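Long-range contacts in putative oxidoreductase molybdopterin-binding subunit (Sulfolobus tokodaii, PDB 4ZOH), which binds a molybdopterin cytosine dinucleotide cofactor and probably acts as the catalytic subunit of an oxidoreductase of the xanthine dehydrogenase and aldehyde oxidase family: residues A[31-36]-A[240-245]; A[35-40]-A[79-84]; A[46-51]-A[98-103]; A[56-61]-A[69-74]. One frame throughout, in Å; residues are numbered along the deposited sequence.

Interaction 1 of 4, residues A[31-36]-A[240-245]; sequences TLFVAF and KWVPTR
Phe33 lays its ring against the backbone of 240-245. Lys240 O sits over one face, toward the rim, 3.5 Å from Phe33 CD2, and Phe33 CZ brings the ring edge to 3.5 Å from Val242 O. A chi1 of -164° puts the ring on the side of its own carbonyl carbon, where one face meets Lys240 O and the edge meets Val242 O. The methylenes of Lys240 pack here too, CG 3.8 Å from Phe33 CD2, before the chain bends away and NZ reaches salt bridges with Asp24 and Glu27; a lysine serves both apolar and acidic neighbours. An alanine at Phe33 is likely to open a gap beside the Lys240 methylenes and Val242 CB. Phe36 turns its edge to the five-membered ring of Trp241, a T-shaped stack with the centroids 5.0 Å apart and planes at 83°. Between the backbones, Lys240 N donates to Leu32 O (2.8 Å, almost straight) and Val34 N to Lys240 O (2.8 Å). This parallel pairing sets strand 32-38 beside strand 239-241 in a mixed sheet, joining the hammerhead-family region to the molybdopterin-binding region. Farther along, one water bridges Val34 O and Val242 O, and another accepts from both Phe36 N and Trp241 NE1, lying in plane at the edges of the two rings. Phe33 rests on Arg88 and Ala91 of helix 88-95, while Glu224 of helix 223-235 packs on Phe36 and Trp241.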
loop_
_atom_site.group_PDB
_atom_site.type_symbol
_atom_site.label_atom_id
_atom_site.label_comp_id
_atom_site.label_asym_id
_atom_site.label_seq_id
_atom_site.Cartn_x
_atom_site.Cartn_y
_atom_site.Cartn_z
ATOM N N THR A 31 5.716 -0.802 -8.923
ATOM C CA THR A 31 6.568 -1.847 -8.356
ATOM C C THR A 31 7.157 -2.713 -9.453
ATOM O O THR A 31 6.431 -3.148 -10.329
ATOM C CB THR A 31 5.756 -2.753 -7.388
ATOM O OG1 THR A 31 5.358 -1.966 -6.227
ATOM C CG2 THR A 31 6.649 -3.922 -6.943
ATOM N N LEU A 32 8.462 -2.918 -9.403
ATOM C CA LEU A 32 9.156 -3.796 -10.317
ATOM C C LEU A 32 9.470 -5.146 -9.622
ATOM O O LEU A 32 9.501 -5.222 -8.379
ATOM C CB LEU A 32 10.487 -3.141 -10.777
ATOM C CG LEU A 32 10.382 -1.846 -11.611
ATOM C CD1 LEU A 32 11.759 -1.217 -11.836
ATOM C CD2 LEU A 32 9.780 -2.207 -12.939
ATOM N N PHE A 33 9.684 -6.194 -10.416
ATOM C CA PHE A 33 9.983 -7.511 -9.861
ATOM C C PHE A 33 11.441 -7.858 -10.061
ATOM O O PHE A 33 11.991 -7.616 -11.138
ATOM C CB PHE A 33 9.067 -8.597 -10.429
ATOM C CG PHE A 33 9.103 -9.842 -9.619
ATOM C CD1 PHE A 33 10.035 -10.875 -9.921
ATOM C CD2 PHE A 33 8.276 -9.959 -8.444
ATOM C CE1 PHE A 33 10.096 -12.016 -9.119
ATOM C CE2 PHE A 33 8.355 -11.098 -7.635
ATOM C CZ PHE A 33 9.254 -12.137 -7.987
ATOM N N VAL A 34 12.045 -8.415 -9.011
ATOM C CA VAL A 34 13.492 -8.727 -8.931
ATOM C C VAL A 34 13.678 -10.240 -8.777
ATOM O O VAL A 34 13.064 -10.855 -7.902
ATOM C CB VAL A 34 14.122 -7.938 -7.749
ATOM C CG1 VAL A 34 15.616 -8.212 -7.525
ATOM C CG2 VAL A 34 13.916 -6.421 -7.943
ATOM N N ALA A 35 14.528 -10.839 -9.604
ATOM C CA ALA A 35 14.907 -12.241 -9.411
ATOM C C ALA A 35 16.431 -12.327 -9.410
ATOM O O ALA A 35 17.102 -11.487 -10.047
ATOM C CB ALA A 35 14.269 -13.114 -10.503
ATOM N N PHE A 36 16.977 -13.326 -8.707
ATOM C CA PHE A 36 18.397 -13.560 -8.682
ATOM C C PHE A 36 18.819 -14.739 -9.551
ATOM O O PHE A 36 18.169 -15.781 -9.536
ATOM C CB PHE A 36 18.910 -13.705 -7.251
ATOM C CG PHE A 36 18.719 -12.478 -6.438
ATOM C CD1 PHE A 36 19.834 -11.652 -6.104
ATOM C CD2 PHE A 36 17.420 -12.106 -5.992
ATOM C CE1 PHE A 36 19.684 -10.498 -5.359
ATOM C CE2 PHE A 36 17.278 -10.931 -5.229
ATOM C CZ PHE A 36 18.392 -10.123 -4.923
ATOM N N LYS A 240 10.050 -5.556 -5.689
ATOM C CA LYS A 240 9.515 -6.739 -5.018
ATOM C C LYS A 240 10.400 -7.934 -5.352
ATOM O O LYS A 240 10.657 -8.231 -6.532
ATOM C CB LYS A 240 8.076 -7.036 -5.538
ATOM C CG LYS A 240 7.441 -8.341 -5.056
ATOM C CD LYS A 240 6.970 -8.218 -3.579
ATOM C CE LYS A 240 5.734 -7.319 -3.367
ATOM N NZ LYS A 240 4.554 -7.982 -4.067
ATOM N N TRP A 241 10.848 -8.621 -4.316
ATOM C CA TRP A 241 11.573 -9.835 -4.545
ATOM C C TRP A 241 10.805 -11.018 -3.879
ATOM O O TRP A 241 10.549 -10.972 -2.635
ATOM C CB TRP A 241 12.942 -9.721 -3.870
ATOM C CG TRP A 241 13.610 -11.106 -3.766
ATOM C CD1 TRP A 241 13.933 -11.932 -4.787
ATOM C CD2 TRP A 241 13.945 -11.825 -2.559
ATOM N NE1 TRP A 241 14.526 -13.105 -4.293
ATOM C CE2 TRP A 241 14.552 -13.043 -2.940
ATOM C CE3 TRP A 241 13.845 -11.531 -1.193
ATOM C CZ2 TRP A 241 15.023 -14.006 -1.981
ATOM C CZ3 TRP A 241 14.374 -12.459 -0.248
ATOM C CH2 TRP A 241 14.926 -13.687 -0.661
ATOM N N VAL A 242 10.473 -12.051 -4.659
ATOM C CA VAL A 242 9.931 -13.293 -4.062
ATOM C C VAL A 242 10.580 -14.492 -4.762
ATOM O O VAL A 242 10.345 -14.705 -5.911
ATOM C CB VAL A 242 8.399 -13.407 -4.141
ATOM C CG1 VAL A 242 7.907 -14.705 -3.458
ATOM C CG2 VAL A 242 7.732 -12.187 -3.524
ATOM N N PRO A 243 11.402 -15.265 -4.051
ATOM C CA PRO A 243 12.018 -16.479 -4.636
ATOM C C PRO A 243 10.988 -17.554 -4.954
ATOM O O PRO A 243 9.902 -17.616 -4.298
ATOM C CB PRO A 243 12.981 -16.948 -3.530
ATOM C CG PRO A 243 12.274 -16.477 -2.288
ATOM C CD PRO A 243 11.672 -15.162 -2.609
ATOM N N THR A 244 11.275 -18.373 -5.951
ATOM C CA THR A 244 10.496 -19.610 -6.095
ATOM C C THR A 244 10.839 -20.574 -4.935
ATOM O O THR A 244 11.850 -20.392 -4.183
ATOM C CB THR A 244 10.804 -20.315 -7.405
ATOM O OG1 THR A 244 12.122 -20.846 -7.303
ATOM C CG2 THR A 244 10.686 -19.325 -8.635
ATOM N N ARG A 245 10.024 -21.600 -4.755
ATOM C CA ARG A 245 10.288 -22.544 -3.625
ATOM C C ARG A 245 11.575 -23.373 -3.944
ATOM O O ARG A 245 12.330 -23.705 -3.040
ATOM C CB ARG A 245 9.056 -23.484 -3.388
ATOM C CG ARG A 245 9.279 -24.614 -2.379
ATOM C CD ARG A 245 9.721 -24.128 -1.005
ATOM N NE ARG A 245 8.599 -23.352 -0.496
ATOM C CZ ARG A 245 8.450 -22.898 0.743
ATOM N NH1 ARG A 245 9.436 -23.047 1.642
ATOM N NH2 ARG A 245 7.326 -22.222 1.063
HETATM O O HOH W 1 12.639 -13.603 -7.465
HETATM O O HOH W 2 15.120 -14.772 -6.774
#

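Interaction 2 of 4, residues A[35-40]-A[79-84]; sequences AFVRSK and PIAIVI
Val37 is the chief bump on one face of this antiparallel pair, and the small side chain of Ala81 supplies its hollow, with Val37 CB 3.6 Å from Ala81 CB. The valine's two methyls reach past the alanine to either neighbour: CG1 meets Ile80 CG1, while Val37 CG2 lies 4.1 Å from Val83 CG1. On the other face Phe36 and Ile82 run side by side. Ile82 CG1 presses to 3.4 Å from Phe36 CE1, and Ile82 CG2 sits over the ring in a CH-pi contact, 4.2 Å from its centroid. Pro79 CB fills in beside Phe36 CD1. Pro79 forms a non-hydrogen-bonded pair with Arg38, a position where proline's missing N-H costs the pairing nothing. Between the Val37/Ala81 and Arg38/Pro79 pairs the register slips by one, and Ile80 and Ala81 both face Val37: a classic beta bulge. Val37 O accepts a bond of 2.8 Å from Ile80 N and a weak one of 3.4 Å from Ala81 N. With CG1 between its backbone N and carbonyl carbon (chi1 59°), Ile80 tucks that carbon beside Val37 O and the backbone of Arg38. The guanidinium of Arg38 passes Pro79 CG and ends in salt bridges with Glu247 and Glu224. Aliphatic side chains cover the Val37 face, and Phe36, Ile82 and Pro79 most of the other, where Arg38 adds a charge met by two glutamates, while backbone amides and carbonyls carry the hydrogen bonds, a chemistry that suits a buried inner strand pair.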
loop_
_atom_site.group_PDB
_atom_site.type_symbol
_atom_site.label_atom_id
_atom_site.label_comp_id
_atom_site.label_asym_id
_atom_site.label_seq_id
_atom_site.Cartn_x
_atom_site.Cartn_y
_atom_site.Cartn_z
ATOM N N ALA A 35 14.528 -10.839 -9.604
ATOM C CA ALA A 35 14.907 -12.241 -9.411
ATOM C C ALA A 35 16.431 -12.327 -9.410
ATOM O O ALA A 35 17.102 -11.487 -10.047
ATOM C CB ALA A 35 14.269 -13.114 -10.503
ATOM N N PHE A 36 16.977 -13.326 -8.707
ATOM C CA PHE A 36 18.397 -13.560 -8.682
ATOM C C PHE A 36 18.819 -14.739 -9.551
ATOM O O PHE A 36 18.169 -15.781 -9.536
ATOM C CB PHE A 36 18.910 -13.705 -7.251
ATOM C CG PHE A 36 18.719 -12.478 -6.438
ATOM C CD1 PHE A 36 19.834 -11.652 -6.104
ATOM C CD2 PHE A 36 17.420 -12.106 -5.992
ATOM C CE1 PHE A 36 19.684 -10.498 -5.359
ATOM C CE2 PHE A 36 17.278 -10.931 -5.229
ATOM C CZ PHE A 36 18.392 -10.123 -4.923
ATOM N N VAL A 37 19.886 -14.544 -10.344
ATOM C CA VAL A 37 20.608 -15.634 -11.028
ATOM C C VAL A 37 21.486 -16.253 -9.958
ATOM O O VAL A 37 22.109 -15.528 -9.159
ATOM C CB VAL A 37 21.495 -15.123 -12.220
ATOM C CG1 VAL A 37 22.177 -16.291 -12.974
ATOM C CG2 VAL A 37 20.660 -14.285 -13.201
ATOM N N ARG A 38 21.491 -17.581 -9.898
ATOM C CA ARG A 38 22.269 -18.318 -8.835
ATOM C C ARG A 38 23.333 -19.265 -9.420
ATOM O O ARG A 38 23.173 -19.735 -10.577
ATOM C CB ARG A 38 21.296 -19.140 -7.972
ATOM C CG ARG A 38 20.442 -18.218 -7.088
ATOM C CD ARG A 38 19.245 -18.999 -6.511
ATOM N NE ARG A 38 18.280 -18.093 -5.919
ATOM C CZ ARG A 38 18.393 -17.460 -4.778
ATOM N NH1 ARG A 38 19.428 -17.623 -3.984
ATOM N NH2 ARG A 38 17.384 -16.665 -4.383
ATOM N N SER A 39 24.409 -19.500 -8.657
ATOM C CA SER A 39 25.497 -20.377 -9.127
ATOM C C SER A 39 24.950 -21.757 -9.431
ATOM O O SER A 39 24.190 -22.361 -8.598
ATOM C CB SER A 39 26.625 -20.475 -8.127
ATOM O OG SER A 39 27.678 -21.220 -8.722
ATOM N N LYS A 40 25.277 -22.261 -10.616
ATOM C CA LYS A 40 25.019 -23.680 -10.864
ATOM C C LYS A 40 26.203 -24.556 -10.442
ATOM O O LYS A 40 26.131 -25.761 -10.535
ATOM C CB LYS A 40 24.591 -23.946 -12.288
ATOM C CG LYS A 40 25.729 -23.703 -13.258
ATOM C CD LYS A 40 25.587 -24.616 -14.476
ATOM C CE LYS A 40 25.353 -23.843 -15.752
ATOM N NZ LYS A 40 24.787 -24.731 -16.826
ATOM N N PRO A 79 23.524 -16.306 -5.036
ATOM C CA PRO A 79 23.273 -15.233 -6.018
ATOM C C PRO A 79 24.579 -14.675 -6.681
ATOM O O PRO A 79 25.584 -14.297 -5.984
ATOM C CB PRO A 79 22.574 -14.132 -5.178
ATOM C CG PRO A 79 22.166 -14.769 -3.903
ATOM C CD PRO A 79 23.144 -15.909 -3.652
ATOM N N ILE A 80 24.536 -14.661 -8.000
ATOM C CA ILE A 80 25.659 -14.170 -8.808
ATOM C C ILE A 80 25.278 -13.000 -9.728
ATOM O O ILE A 80 26.159 -12.303 -10.261
ATOM C CB ILE A 80 26.364 -15.343 -9.575
ATOM C CG1 ILE A 80 25.392 -16.072 -10.488
ATOM C CG2 ILE A 80 26.995 -16.254 -8.535
ATOM C CD1 ILE A 80 26.045 -17.071 -11.449
ATOM N N ALA A 81 23.974 -12.761 -9.867
ATOM C CA ALA A 81 23.448 -11.677 -10.699
ATOM C C ALA A 81 22.012 -11.365 -10.262
ATOM O O ALA A 81 21.339 -12.243 -9.656
ATOM C CB ALA A 81 23.446 -12.109 -12.173
ATOM N N ILE A 82 21.536 -10.161 -10.597
ATOM C CA ILE A 82 20.168 -9.705 -10.229
ATOM C C ILE A 82 19.493 -9.187 -11.495
ATOM O O ILE A 82 20.085 -8.338 -12.183
ATOM C CB ILE A 82 20.145 -8.575 -9.193
ATOM C CG1 ILE A 82 21.078 -8.816 -8.022
ATOM C CG2 ILE A 82 18.711 -8.357 -8.724
ATOM C CD1 ILE A 82 22.384 -8.070 -8.082
ATOM N N VAL A 83 18.306 -9.712 -11.840
ATOM C CA VAL A 83 17.598 -9.173 -12.935
ATOM C C VAL A 83 16.397 -8.388 -12.405
ATOM O O VAL A 83 15.833 -8.742 -11.316
ATOM C CB VAL A 83 17.179 -10.192 -13.976
ATOM C CG1 VAL A 83 18.395 -11.071 -14.425
ATOM C CG2 VAL A 83 16.001 -11.063 -13.554
ATOM N N ILE A 84 16.002 -7.350 -13.181
ATOM C CA ILE A 84 14.809 -6.506 -12.887
ATOM C C ILE A 84 13.852 -6.449 -14.082
ATOM O O ILE A 84 14.278 -6.256 -15.236
ATOM C CB ILE A 84 15.203 -5.109 -12.399
ATOM C CG1 ILE A 84 16.364 -5.250 -11.394
ATOM C CG2 ILE A 84 13.959 -4.347 -11.856
ATOM C CD1 ILE A 84 16.499 -4.232 -10.294
#

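Interaction 3 of 4, residues A[46-51]-A[98-103]; sequences IKVKKE and VEVEYE
Lys47 and Glu101 form a hydrogen-bonded pair where strand 44-48 meets strand 100-104, an outer strand of a three-stranded antiparallel sheet. Lys47 N donates to a lone pair of Glu101 O in the carbonyl plane (2.8 Å), and Glu101 N returns a bond to Lys47 O. Their side chains run side by side on the exposed face, with Lys47 CD 3.7 Å from Glu101 OE1. The charged ends stay apart, Lys47 NZ lying 5.5 Å from Glu101 OE2, so the attraction is probably diffuse; long, flexible, charged chains suit such a surface. Glu99 extends the pairing by accepting from Lys49 N at Glu99 O (3.1 Å). Its carboxylate lies along the Lys49 chain, Glu99 OE1 3.5 Å from Lys49 CD, but Glu99 OE2 also comes within 3.5 Å of Glu51 OE1, the two carboxylate planes turned 74° apart. Lys49 NZ, in a long salt bridge to Glu51 OE1, may offset some of that repulsion. The opposite face is apolar: Ile46 CG2 packs on Tyr102 CD1 and Val48 CG1 on Val98 CG1, with Ile80 of strand 79-85 covering Ile46, Val100 and Tyr102. Beside Lys49 and Glu99 a water accepts from Glu99 N (2.9 Å) and donates to Lys49 O (2.6 Å).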
loop_
_atom_site.group_PDB
_atom_site.type_symbol
_atom_site.label_atom_id
_atom_site.label_comp_id
_atom_site.label_asym_id
_atom_site.label_seq_id
_atom_site.Cartn_x
_atom_site.Cartn_y
_atom_site.Cartn_z
ATOM N N ILE A 46 33.712 -16.455 -11.613
ATOM C CA ILE A 46 32.598 -15.985 -12.445
ATOM C C ILE A 46 32.830 -14.631 -13.138
ATOM O O ILE A 46 33.422 -13.726 -12.545
ATOM C CB ILE A 46 31.264 -15.899 -11.613
ATOM C CG1 ILE A 46 31.505 -15.235 -10.253
ATOM C CG2 ILE A 46 30.590 -17.293 -11.499
ATOM C CD1 ILE A 46 30.305 -14.420 -9.750
ATOM N N LYS A 47 32.288 -14.511 -14.340
ATOM C CA LYS A 47 32.137 -13.214 -15.050
ATOM C C LYS A 47 30.741 -13.175 -15.544
ATOM O O LYS A 47 30.256 -14.138 -16.165
ATOM C CB LYS A 47 33.058 -13.060 -16.282
ATOM C CG LYS A 47 34.386 -12.399 -15.984
ATOM C CD LYS A 47 35.077 -11.898 -17.259
ATOM C CE LYS A 47 34.893 -10.380 -17.433
ATOM N NZ LYS A 47 35.184 -9.882 -18.816
ATOM N N VAL A 48 30.093 -12.074 -15.232
ATOM C CA VAL A 48 28.728 -11.886 -15.619
ATOM C C VAL A 48 28.680 -10.624 -16.431
ATOM O O VAL A 48 29.155 -9.598 -15.977
ATOM C CB VAL A 48 27.775 -11.687 -14.409
ATOM C CG1 VAL A 48 26.373 -11.859 -14.898
ATOM C CG2 VAL A 48 28.059 -12.649 -13.277
ATOM N N LYS A 49 28.102 -10.709 -17.623
ATOM C CA LYS A 49 27.936 -9.539 -18.455
ATOM C C LYS A 49 26.785 -8.655 -17.908
ATOM O O LYS A 49 25.586 -9.076 -17.938
ATOM C CB LYS A 49 27.620 -9.953 -19.881
ATOM C CG LYS A 49 27.787 -8.771 -20.800
ATOM C CD LYS A 49 27.610 -9.175 -22.242
ATOM C CE LYS A 49 27.894 -7.983 -23.132
ATOM N NZ LYS A 49 26.885 -7.985 -24.208
ATOM N N LYS A 50 27.163 -7.472 -17.392
ATOM C CA LYS A 50 26.210 -6.417 -16.978
ATOM C C LYS A 50 25.555 -5.915 -18.259
ATOM O O LYS A 50 26.242 -5.718 -19.271
ATOM C CB LYS A 50 26.911 -5.325 -16.156
ATOM C CG LYS A 50 26.077 -4.132 -15.700
ATOM C CD LYS A 50 26.868 -3.389 -14.621
ATOM C CE LYS A 50 26.354 -1.982 -14.327
ATOM N NZ LYS A 50 25.072 -1.982 -13.578
ATOM N N GLU A 51 24.220 -5.825 -18.221
ATOM C CA GLU A 51 23.340 -5.540 -19.396
ATOM C C GLU A 51 22.059 -4.867 -18.919
ATOM O O GLU A 51 21.846 -4.740 -17.719
ATOM C CB GLU A 51 23.027 -6.791 -20.192
ATOM C CG GLU A 51 24.256 -7.380 -20.854
ATOM C CD GLU A 51 23.912 -8.270 -22.029
ATOM O OE1 GLU A 51 24.246 -9.475 -21.999
ATOM O OE2 GLU A 51 23.297 -7.765 -22.989
ATOM N N VAL A 98 20.745 -14.078 -19.049
ATOM C CA VAL A 98 21.953 -13.615 -18.391
ATOM C C VAL A 98 23.115 -14.483 -18.891
ATOM O O VAL A 98 22.905 -15.637 -19.216
ATOM C CB VAL A 98 21.836 -13.612 -16.878
ATOM C CG1 VAL A 98 23.093 -13.031 -16.223
ATOM C CG2 VAL A 98 20.593 -12.820 -16.436
ATOM N N GLU A 99 24.297 -13.878 -18.997
ATOM C CA GLU A 99 25.479 -14.457 -19.608
ATOM C C GLU A 99 26.559 -14.586 -18.561
ATOM O O GLU A 99 27.143 -13.602 -18.096
ATOM C CB GLU A 99 25.990 -13.569 -20.770
ATOM C CG GLU A 99 25.404 -13.903 -22.150
ATOM C CD GLU A 99 25.747 -12.825 -23.202
ATOM O OE1 GLU A 99 26.949 -12.428 -23.312
ATOM O OE2 GLU A 99 24.813 -12.343 -23.892
ATOM N N VAL A 100 26.809 -15.824 -18.151
ATOM C CA VAL A 100 27.729 -16.062 -17.024
ATOM C C VAL A 100 28.876 -16.876 -17.544
ATOM O O VAL A 100 28.677 -17.857 -18.257
ATOM C CB VAL A 100 27.071 -16.828 -15.832
ATOM C CG1 VAL A 100 28.088 -16.971 -14.717
ATOM C CG2 VAL A 100 25.790 -16.094 -15.357
ATOM N N GLU A 101 30.062 -16.467 -17.178
ATOM C CA GLU A 101 31.189 -17.262 -17.557
ATOM C C GLU A 101 31.774 -17.865 -16.267
ATOM O O GLU A 101 32.201 -17.140 -15.322
ATOM C CB GLU A 101 32.182 -16.446 -18.425
ATOM C CG GLU A 101 33.661 -16.875 -18.291
ATOM C CD GLU A 101 34.702 -15.807 -18.718
ATOM O OE1 GLU A 101 35.657 -15.535 -17.926
ATOM O OE2 GLU A 101 34.560 -15.232 -19.831
ATOM N N TYR A 102 31.782 -19.199 -16.241
ATOM C CA TYR A 102 32.298 -19.975 -15.107
ATOM C C TYR A 102 33.690 -20.603 -15.341
ATOM O O TYR A 102 33.932 -21.184 -16.364
ATOM C CB TYR A 102 31.335 -21.129 -14.812
ATOM C CG TYR A 102 29.909 -20.811 -14.309
ATOM C CD1 TYR A 102 29.667 -20.554 -12.954
ATOM C CD2 TYR A 102 28.805 -20.912 -15.165
ATOM C CE1 TYR A 102 28.339 -20.376 -12.481
ATOM C CE2 TYR A 102 27.503 -20.715 -14.717
ATOM C CZ TYR A 102 27.289 -20.452 -13.354
ATOM O OH TYR A 102 26.012 -20.300 -12.882
ATOM N N GLU A 103 34.559 -20.493 -14.361
ATOM C CA GLU A 103 35.760 -21.331 -14.266
ATOM C C GLU A 103 35.650 -22.255 -13.054
ATOM O O GLU A 103 35.836 -21.803 -11.926
ATOM C CB GLU A 103 37.011 -20.448 -14.152
ATOM C CG GLU A 103 37.252 -19.681 -15.442
ATOM C CD GLU A 103 38.214 -18.507 -15.285
ATOM O OE1 GLU A 103 38.988 -18.389 -14.267
ATOM O OE2 GLU A 103 38.196 -17.729 -16.258
HETATM O O HOH W 3 24.297 -11.018 -19.047
#

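Interaction 4 of 4, residues A[56-61]-A[69-74]; sequences TGEDIN and ATKETT
Thr70 turns its methyl onto Gly57 through a chi1 of 52°, which sets OG1 between the backbone N and the carbonyl carbon and CG2 anti to the latter. Glu58 has CG anti to its carbonyl carbon (chi1 -60°) and bends at chi2 (-67°), which folds its carboxylate back across the same threonine, at about a right angle to it. Thr70 CG2 presses to 3.2 Å from Gly57 C, a tight fit, and Glu58 OE2 stands 3.6 Å from Thr70 CB. Glycine suits the place of Gly57, since a CB there would run into Ala69 O and this methyl. Asn61 ND2, which donates to Ile68 O, flanks Thr70 CG2 at 3.8 Å. The turn that presents these groups follows strand 54-56 in the hammerhead-family region and opens as an ST turn, Thr56 OG1 accepting from Glu58 N (3.2 Å), while Asp59 OD2 accepts from Thr56 N. Across the outer side, Glu58 OE2 makes a long salt bridge of 3.8 Å to Lys71 NZ, supplemented by a water weakly bonded to both. A valine in place of Glu58 would probably leave the Lys71 ammonium without this carboxylate mate. Deeper in, another water accepts from Gly57 N (2.8 Å) and donates to Ala69 O (2.7 Å), linking the backbones where no direct hydrogen bond does. Asp65 OD1 accepts from the backbone N of Thr70, Lys71 and Glu72, and Lys64 O is bonded to Thr70 OG1.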
loop_
_atom_site.group_PDB
_atom_site.type_symbol
_atom_site.label_atom_id
_atom_site.label_comp_id
_atom_site.label_asym_id
_atom_site.label_seq_id
_atom_site.Cartn_x
_atom_site.Cartn_y
_atom_site.Cartn_z
ATOM N N THR A 56 25.000 -6.948 -11.236
ATOM C CA THR A 56 25.901 -8.019 -10.816
ATOM C C THR A 56 26.341 -7.694 -9.422
ATOM O O THR A 56 25.983 -6.639 -8.891
ATOM C CB THR A 56 27.171 -8.112 -11.730
ATOM O OG1 THR A 56 27.955 -6.968 -11.471
ATOM C CG2 THR A 56 26.792 -8.150 -13.194
ATOM N N GLY A 57 27.186 -8.546 -8.861
ATOM C CA GLY A 57 27.665 -8.298 -7.533
ATOM C C GLY A 57 28.412 -7.005 -7.417
ATOM O O GLY A 57 28.514 -6.459 -6.313
ATOM N N GLU A 58 28.997 -6.537 -8.520
ATOM C CA GLU A 58 29.785 -5.259 -8.493
ATOM C C GLU A 58 28.906 -4.078 -8.188
ATOM O O GLU A 58 29.361 -3.124 -7.609
ATOM C CB GLU A 58 30.530 -4.994 -9.844
ATOM C CG GLU A 58 31.545 -6.098 -10.216
ATOM C CD GLU A 58 32.782 -6.208 -9.289
ATOM O OE1 GLU A 58 32.995 -5.397 -8.331
ATOM O OE2 GLU A 58 33.592 -7.151 -9.532
ATOM N N ASP A 59 27.639 -4.173 -8.573
ATOM C CA ASP A 59 26.652 -3.158 -8.234
ATOM C C ASP A 59 26.264 -3.151 -6.773
ATOM O O ASP A 59 25.698 -2.177 -6.303
ATOM C CB ASP A 59 25.403 -3.333 -9.086
ATOM C CG ASP A 59 25.680 -3.156 -10.553
ATOM O OD1 ASP A 59 26.316 -2.165 -10.920
ATOM O OD2 ASP A 59 25.234 -3.968 -11.373
ATOM N N ILE A 60 26.560 -4.236 -6.060
ATOM C CA ILE A 60 26.143 -4.395 -4.688
ATOM C C ILE A 60 27.268 -4.295 -3.650
ATOM O O ILE A 60 27.149 -3.617 -2.612
ATOM C CB ILE A 60 25.361 -5.733 -4.516
ATOM C CG1 ILE A 60 24.253 -5.886 -5.608
ATOM C CG2 ILE A 60 24.746 -5.815 -3.115
ATOM C CD1 ILE A 60 23.165 -4.816 -5.568
ATOM N N ASN A 61 28.344 -5.038 -3.863
ATOM C CA ASN A 61 29.393 -5.086 -2.871
ATOM C C ASN A 61 30.773 -5.191 -3.650
ATOM O O ASN A 61 31.488 -6.201 -3.520
ATOM C CB ASN A 61 29.113 -6.225 -1.840
ATOM C CG ASN A 61 28.664 -7.518 -2.506
ATOM O OD1 ASN A 61 27.478 -7.923 -2.401
ATOM N ND2 ASN A 61 29.591 -8.180 -3.217
ATOM N N ALA A 69 28.139 -12.733 -4.890
ATOM C CA ALA A 69 29.452 -13.091 -5.387
ATOM C C ALA A 69 29.706 -12.199 -6.577
ATOM O O ALA A 69 28.770 -11.969 -7.403
ATOM C CB ALA A 69 29.523 -14.523 -5.796
ATOM N N THR A 70 30.954 -11.694 -6.644
ATOM C CA THR A 70 31.472 -10.839 -7.785
ATOM C C THR A 70 32.498 -11.541 -8.669
ATOM O O THR A 70 32.270 -11.663 -9.856
ATOM C CB THR A 70 32.093 -9.542 -7.283
ATOM O OG1 THR A 70 33.056 -9.872 -6.292
ATOM C CG2 THR A 70 31.064 -8.656 -6.639
ATOM N N LYS A 71 33.593 -12.051 -8.081
ATOM C CA LYS A 71 34.617 -12.901 -8.800
ATOM C C LYS A 71 34.532 -14.394 -8.549
ATOM O O LYS A 71 34.953 -15.213 -9.410
ATOM C CB LYS A 71 36.040 -12.556 -8.386
ATOM C CG LYS A 71 36.249 -11.249 -7.685
ATOM C CD LYS A 71 36.625 -10.181 -8.677
ATOM C CE LYS A 71 37.382 -9.087 -7.937
ATOM N NZ LYS A 71 37.213 -7.849 -8.736
ATOM N N GLU A 72 34.032 -14.765 -7.360
ATOM C CA GLU A 72 34.110 -16.154 -6.947
ATOM C C GLU A 72 32.854 -16.595 -6.166
ATOM O O GLU A 72 32.564 -16.055 -5.072
ATOM C CB GLU A 72 35.380 -16.369 -6.117
ATOM C CG GLU A 72 35.792 -17.852 -5.906
ATOM C CD GLU A 72 37.025 -17.959 -4.992
ATOM O OE1 GLU A 72 37.846 -17.004 -4.977
ATOM O OE2 GLU A 72 37.167 -18.969 -4.247
ATOM N N THR A 73 32.152 -17.571 -6.742
ATOM C CA THR A 73 31.006 -18.182 -6.105
ATOM C C THR A 73 31.389 -19.464 -5.350
ATOM O O THR A 73 32.097 -20.307 -5.921
ATOM C CB THR A 73 29.870 -18.462 -7.098
ATOM O OG1 THR A 73 28.767 -19.034 -6.367
ATOM C CG2 THR A 73 30.288 -19.390 -8.202
ATOM N N THR A 74 30.862 -19.603 -4.118
ATOM C CA THR A 74 31.155 -20.666 -3.187
ATOM C C THR A 74 30.076 -21.721 -2.834
ATOM O O THR A 74 30.324 -22.529 -1.913
ATOM C CB THR A 74 31.689 -20.107 -1.896
ATOM O OG1 THR A 74 30.811 -19.074 -1.434
ATOM C CG2 THR A 74 33.113 -19.506 -2.102
HETATM O O HOH W 4 28.158 -10.937 -9.828
HETATM O O HOH W 5 34.425 -7.251 -6.991
#

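Overall arrangement
Strand 32-38 starts interactions 1 and 2, which share Ala35 and Phe36; segments 46-51 and 56-61 follow and start interactions 3 and 4. Interaction 4 closes first, at 69-74, and lies within the spans of the other three. Interaction 2 closes next, at 79-84, and interaction 3 at 98-103; these two cross, since their segments alternate. Interaction 1 closes last, at 240-245, its span taking in interactions 3 and 4. Interactions 1 and 2 build neighbouring parts of one mixed sheet, whereas interaction 3 belongs to the small antiparallel sheet. Val37 and Val83 pack on Val98, just ahead of strand 100-104, joining interaction 2 to interaction 3, and the salt bridge from Lys50 to Asp59 ties interaction 3 to interaction 4.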